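PDB 5KYM: 1-acyl-sn-glycerol-3-phosphate acyltransferase from Thermotoga maritima, which catalyses, as a membrane-bound 1-acyl-sn-glycerol-3-phosphate acyltransferase (PlsC), the transfer of an acyl chain to lysophosphatidic acid, yielding phosphatidic acid. Local coordinates for residues Leu9-Phe13 with Ala56-Phe61. Numbering follows the deposited sequence.
Sequences LTLYF and AFTWLF
Phe13 and Trp59 mark the closest backbone approach, with CA atoms 6.0 Å apart, where one turn of helix 2-34 (Leu9-Phe13) faces the weakly bonded last turn of helix 38-59. That second helix ends in a Schellman motif: Phe61 takes positive phi, and its N bonds back to Thr58 O at 2.8 Å. Across the gap the contact is mainly van der Waals packing of aromatic and leucine side chains, with the carbonyls of Ala56 and Trp59 facing ring edges. Phe13, its CG anti to the backbone N (chi1 -178°), reaches in between Trp59 and Leu60. Its CE1 lies 3.7 Å from Trp59 CE3, at the indole edge and in the indole plane, the two rings being inclined at 55°. Leu60 lays CD2 obliquely against the same ring, 3.6 Å from Phe13 CD1. An alanine in place of Leu60 would probably leave this flank of Phe13 poorly packed and the ring freer to turn. One turn earlier, Leu9 CD1 meets the Phe61 ring at its edge, 3.6 Å from CD2 of Phe61. Tyr12 turns its own edge to Trp59 O, 3.5 Å from Tyr12 CE2, and its ring runs nearly parallel to that of Phe61 (17°) but slid aside with little overlap. Phe202 also packs on Phe13 and Leu60, while Trp59 touches a bound phospholipid. Helices 2-34 and 38-59 probably form the two-helix motif thought to position the active site within the membrane bilayer.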
# COMPACT_ATOMS: atom_id res chain seq x y z
N LEU A 9 -11.73 -20.69 2.11
CA LEU A 9 -11.33 -19.35 2.56
C LEU A 9 -11.15 -18.42 1.37
O LEU A 9 -11.72 -17.33 1.33
CB LEU A 9 -10.07 -19.40 3.36
CG LEU A 9 -9.58 -18.06 3.83
CD1 LEU A 9 -10.52 -17.46 4.82
CD2 LEU A 9 -8.25 -18.26 4.50
N THR A 10 -10.45 -18.89 0.36
CA THR A 10 -10.30 -18.12 -0.83
C THR A 10 -11.63 -17.67 -1.43
O THR A 10 -11.73 -16.50 -1.85
CB THR A 10 -9.47 -18.88 -1.87
OG1 THR A 10 -8.23 -19.30 -1.28
CG2 THR A 10 -9.24 -17.98 -3.13
N LEU A 11 -12.62 -18.56 -1.47
CA LEU A 11 -13.92 -18.22 -2.05
C LEU A 11 -14.65 -17.18 -1.22
O LEU A 11 -15.11 -16.16 -1.73
CB LEU A 11 -14.77 -19.48 -2.24
CG LEU A 11 -14.24 -20.21 -3.49
CD1 LEU A 11 -14.17 -21.74 -3.47
CD2 LEU A 11 -15.15 -19.69 -4.63
N TYR A 12 -14.69 -17.44 0.08
CA TYR A 12 -15.21 -16.51 1.06
C TYR A 12 -14.54 -15.14 0.91
O TYR A 12 -15.25 -14.10 0.88
CB TYR A 12 -14.99 -17.12 2.46
CG TYR A 12 -15.38 -16.32 3.66
CD1 TYR A 12 -16.71 -16.22 4.06
CD2 TYR A 12 -14.41 -15.73 4.46
CE1 TYR A 12 -17.06 -15.50 5.22
CE2 TYR A 12 -14.71 -15.02 5.62
CZ TYR A 12 -16.04 -14.90 6.02
OH TYR A 12 -16.30 -14.15 7.16
N PHE A 13 -13.22 -15.11 0.73
CA PHE A 13 -12.60 -13.80 0.55
C PHE A 13 -13.08 -13.08 -0.71
O PHE A 13 -13.45 -11.92 -0.62
CB PHE A 13 -11.08 -13.84 0.57
CG PHE A 13 -10.45 -12.49 0.43
CD1 PHE A 13 -10.34 -11.66 1.53
CD2 PHE A 13 -10.00 -12.04 -0.78
CE1 PHE A 13 -9.81 -10.38 1.41
CE2 PHE A 13 -9.46 -10.79 -0.91
CZ PHE A 13 -9.39 -9.94 0.18
N ALA A 56 -10.15 -6.31 5.38
CA ALA A 56 -9.62 -7.30 4.47
C ALA A 56 -8.90 -8.43 5.19
O ALA A 56 -9.07 -9.64 4.88
CB ALA A 56 -8.63 -6.63 3.53
N PHE A 57 -8.06 -8.03 6.13
CA PHE A 57 -7.28 -9.03 6.80
C PHE A 57 -8.16 -9.85 7.72
O PHE A 57 -7.87 -11.04 7.92
CB PHE A 57 -6.04 -8.44 7.46
CG PHE A 57 -5.06 -7.97 6.48
CD1 PHE A 57 -5.25 -6.77 5.85
CD2 PHE A 57 -4.01 -8.76 6.10
CE1 PHE A 57 -4.42 -6.36 4.85
CE2 PHE A 57 -3.16 -8.36 5.06
CZ PHE A 57 -3.38 -7.15 4.44
N THR A 58 -9.26 -9.29 8.22
CA THR A 58 -10.17 -10.09 9.06
C THR A 58 -10.89 -11.12 8.23
O THR A 58 -10.99 -12.26 8.63
CB THR A 58 -11.18 -9.30 9.89
OG1 THR A 58 -12.30 -9.00 9.09
CG2 THR A 58 -10.61 -8.06 10.45
N TRP A 59 -11.31 -10.77 7.02
CA TRP A 59 -11.85 -11.78 6.14
C TRP A 59 -10.91 -12.99 5.88
O TRP A 59 -11.35 -14.06 5.49
CB TRP A 59 -12.27 -11.15 4.83
CG TRP A 59 -13.12 -10.03 5.00
CD1 TRP A 59 -13.97 -9.79 6.01
CD2 TRP A 59 -13.27 -8.95 4.11
NE1 TRP A 59 -14.64 -8.60 5.83
CE2 TRP A 59 -14.23 -8.08 4.64
CE3 TRP A 59 -12.68 -8.63 2.89
CZ2 TRP A 59 -14.62 -6.90 3.99
CZ3 TRP A 59 -13.05 -7.46 2.24
CH2 TRP A 59 -14.00 -6.61 2.79
N LEU A 60 -9.60 -12.77 6.03
CA LEU A 60 -8.58 -13.83 5.93
C LEU A 60 -8.18 -14.46 7.27
O LEU A 60 -7.31 -15.35 7.31
CB LEU A 60 -7.34 -13.31 5.17
CG LEU A 60 -7.68 -12.85 3.75
CD1 LEU A 60 -6.57 -12.05 3.13
CD2 LEU A 60 -7.98 -14.03 2.87
N PHE A 61 -8.83 -14.06 8.36
CA PHE A 61 -8.46 -14.58 9.69
C PHE A 61 -6.94 -14.48 9.90
O PHE A 61 -6.30 -15.43 10.34
CB PHE A 61 -8.95 -16.04 9.88
CG PHE A 61 -10.43 -16.21 9.57
CD1 PHE A 61 -11.38 -15.90 10.51
CD2 PHE A 61 -10.85 -16.59 8.30
CE1 PHE A 61 -12.71 -15.95 10.21
CE2 PHE A 61 -12.18 -16.66 7.97
CZ PHE A 61 -13.11 -16.32 8.93